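Local coordinates for protein ABC-type amino acid transport system, permease component (Caldanaerobacter subterraneus subsp. tengcongensis MB4, PDB 4YMU) that probably forms the membrane-spanning permease part of an ABC transporter for amino acids and binds arginine within its transmembrane region, at residues L73-N76 with G77-F81. Numbering follows the deposited sequence.
Sequences LIYN and GLMQF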
ATOM      1  N   LEU C  73      36.691   1.662  11.943  1.00 80.75           N
ATOM      2  CA  LEU C  73      36.702   2.620  13.040  1.00 82.25           C
ATOM      3  C   LEU C  73      36.862   1.866  14.339  1.00 92.39           C
ATOM      4  O   LEU C  73      37.652   2.269  15.187  1.00 96.88           O
ATOM      5  CB  LEU C  73      35.429   3.462  13.079  1.00 84.60           C
ATOM      6  CG  LEU C  73      35.396   4.502  14.205  1.00 84.20           C
ATOM      7  CD1 LEU C  73      36.413   5.575  13.929  1.00 82.69           C
ATOM      8  CD2 LEU C  73      34.015   5.121  14.381  1.00 81.42           C
ATOM      9  N   ILE C  74      36.154   0.751  14.489  1.00 84.58           N
ATOM     10  CA  ILE C  74      36.341  -0.029  15.698  1.00 88.41           C
ATOM     11  C   ILE C  74      37.719  -0.717  15.711  1.00 98.14           C
ATOM     12  O   ILE C  74      38.435  -0.676  16.719  1.00104.61           O
ATOM     13  CB  ILE C  74      35.249  -1.077  15.915  1.00 82.77           C
ATOM     14  CG1 ILE C  74      33.873  -0.411  16.069  1.00 87.71           C
ATOM     15  CG2 ILE C  74      35.580  -1.919  17.152  1.00 81.09           C
ATOM     16  CD1 ILE C  74      32.761  -1.396  16.337  1.00 76.21           C
ATOM     17  N   TYR C  75      38.086  -1.348  14.598  1.00 92.04           N
ATOM     18  CA  TYR C  75      39.293  -2.171  14.550  1.00 97.96           C
ATOM     19  C   TYR C  75      40.591  -1.349  14.524  1.00 97.45           C
ATOM     20  O   TYR C  75      41.373  -1.387  15.461  1.00 84.87           O
ATOM     21  CB  TYR C  75      39.236  -3.133  13.362  1.00 93.74           C
ATOM     22  CG  TYR C  75      40.307  -4.198  13.383  1.00102.94           C
ATOM     23  CD1 TYR C  75      41.348  -4.189  12.457  1.00104.97           C
ATOM     24  CD2 TYR C  75      40.276  -5.224  14.325  1.00112.49           C
ATOM     25  CE1 TYR C  75      42.334  -5.181  12.467  1.00105.53           C
ATOM     26  CE2 TYR C  75      41.263  -6.214  14.352  1.00113.14           C
ATOM     27  CZ  TYR C  75      42.287  -6.183  13.418  1.00107.42           C
ATOM     28  OH  TYR C  75      43.258  -7.154  13.430  1.00109.16           O
ATOM     29  N   ASN C  76      40.811  -0.613  13.445  1.00 98.26           N
ATOM     30  CA  ASN C  76      41.986   0.231  13.324  1.00 94.09           C
ATOM     31  C   ASN C  76      41.928   1.450  14.238  1.00 98.44           C
ATOM     32  O   ASN C  76      42.893   1.773  14.924  1.00107.94           O
ATOM     33  CB  ASN C  76      42.139   0.690  11.880  1.00 89.72           C
ATOM     34  CG  ASN C  76      42.413  -0.462  10.935  1.00 93.20           C
ATOM     35  OD1 ASN C  76      42.705  -1.576  11.380  1.00 96.01           O
ATOM     36  ND2 ASN C  76      42.329  -0.204   9.623  1.00 88.42           N
ATOM     37  N   GLY C  77      40.784   2.119  14.268  1.00 95.07           N
ATOM     38  CA  GLY C  77      40.672   3.378  14.974  1.00 92.35           C
ATOM     39  C   GLY C  77      40.872   3.282  16.471  1.00 94.72           C
ATOM     40  O   GLY C  77      41.160   4.281  17.127  1.00100.75           O
ATOM     41  N   LEU C  78      40.742   2.089  17.031  1.00 85.32           N
ATOM     42  CA  LEU C  78      40.888   1.971  18.478  1.00 92.76           C
ATOM     43  C   LEU C  78      42.318   1.626  18.941  1.00 99.73           C
ATOM     44  O   LEU C  78      42.650   1.781  20.122  1.00 98.87           O
ATOM     45  CB  LEU C  78      39.867   0.985  19.044  1.00 97.78           C
ATOM     46  CG  LEU C  78      38.434   1.523  19.028  1.00 98.86           C
ATOM     47  CD1 LEU C  78      37.509   0.617  19.832  1.00 99.02           C
ATOM     48  CD2 LEU C  78      38.384   2.961  19.534  1.00 93.65           C
ATOM     49  N   MET C  79      43.153   1.178  18.007  1.00 97.61           N
ATOM     50  CA  MET C  79      44.522   0.763  18.317  1.00 99.40           C
ATOM     51  C   MET C  79      45.324   1.833  19.068  1.00106.00           C
ATOM     52  O   MET C  79      45.933   1.554  20.111  1.00 99.64           O
ATOM     53  CB  MET C  79      45.240   0.320  17.043  1.00 84.02           C
ATOM     54  CG  MET C  79      44.934  -1.119  16.655  1.00 83.39           C
ATOM     55  SD  MET C  79      45.281  -1.439  14.911  1.00100.64           S
ATOM     56  CE  MET C  79      44.741  -3.142  14.769  1.00 79.15           C
ATOM     57  N   GLN C  80      45.291   3.061  18.557  1.00105.67           N
ATOM     58  CA  GLN C  80      46.035   4.168  19.152  1.00100.44           C
ATOM     59  C   GLN C  80      45.632   4.486  20.589  1.00112.88           C
ATOM     60  O   GLN C  80      46.225   5.355  21.217  1.00124.21           O
ATOM     61  CB  GLN C  80      45.899   5.421  18.293  1.00 92.84           C
ATOM     62  CG  GLN C  80      44.475   5.924  18.191  1.00 97.80           C
ATOM     63  CD  GLN C  80      44.318   6.996  17.140  1.00 97.68           C
ATOM     64  OE1 GLN C  80      44.240   6.708  15.933  1.00 89.12           O
ATOM     65  NE2 GLN C  80      44.270   8.251  17.591  1.00 94.77           N
ATOM     66  N   PHE C  81      44.613   3.807  21.101  1.00115.22           N
ATOM     67  CA  PHE C  81      44.221   3.967  22.494  1.00107.09           C
ATOM     68  C   PHE C  81      44.673   2.761  23.292  1.00106.21           C
ATOM     69  O   PHE C  81      44.157   2.497  24.376  1.00113.11           O
ATOM     70  CB  PHE C  81      42.711   4.141  22.626  1.00 98.21           C
ATOM     71  CG  PHE C  81      42.182   5.332  21.895  1.00104.56           C
ATOM     72  CD1 PHE C  81      42.404   6.613  22.383  1.00107.85           C
ATOM     73  CD2 PHE C  81      41.454   5.180  20.721  1.00104.84           C
ATOM     74  CE1 PHE C  81      41.914   7.726  21.705  1.00111.54           C
ATOM     75  CE2 PHE C  81      40.962   6.286  20.037  1.00101.11           C
ATOM     76  CZ  PHE C  81      41.191   7.559  20.528  1.00107.49           C
TER
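Tyr75 and Met79 meet in a local contact, side chain to side chain four residues apart, where helix 67-75 runs out into the loop leading to helix 87-112. The methyl group of Met79 does the touching. Its CE sits over one face of the tyrosine ring in a CH-pi contact, 4.2 Å from the ring centroid and 23° off the normal, shifted toward the rim so that CE1 is its nearest ring atom at 3.9 Å. Beyond CG the methionine is extended (chi3 -177°), and this carries CE past the backbone oxygen of Tyr75 to the ring. Replacing Met79 with alanine would probably leave that face of Tyr75 without its methyl cover and the ring less restrained. The backbone turns here through a bond from Met79 N to Asn76 O, 3.2 Å long with an N-H...O angle of 152°, which reaches the carbonyl from above its plane, and Phe81 N repeats the three-residue spacing on Leu78 O. Residues 77-80 keep helical backbone angles without a regular bond pattern. One step round, Leu78 lies alongside Ile74 and points the same way, its CD1 4.2 Å from Ile74 CG2, while its CG packs 3.2 Å from Ile74 O. The region lies on the surface of the chain, with the side chain of Leu73 about 12 Å from a bound arginine. Ile74 continues onto Ser93 and Ala94 of helix 87-112, and Tyr75 onto Ala90 of the same helix. Gln80 makes hydrogen bonds to Tyr185, Phe186 and Glu187 of the second subunit, where Phe81 also meets Phe186 edge-to-face, so the turn joins its own helix 87-112 to helix 186-214 of the partner copy and the residues just before it.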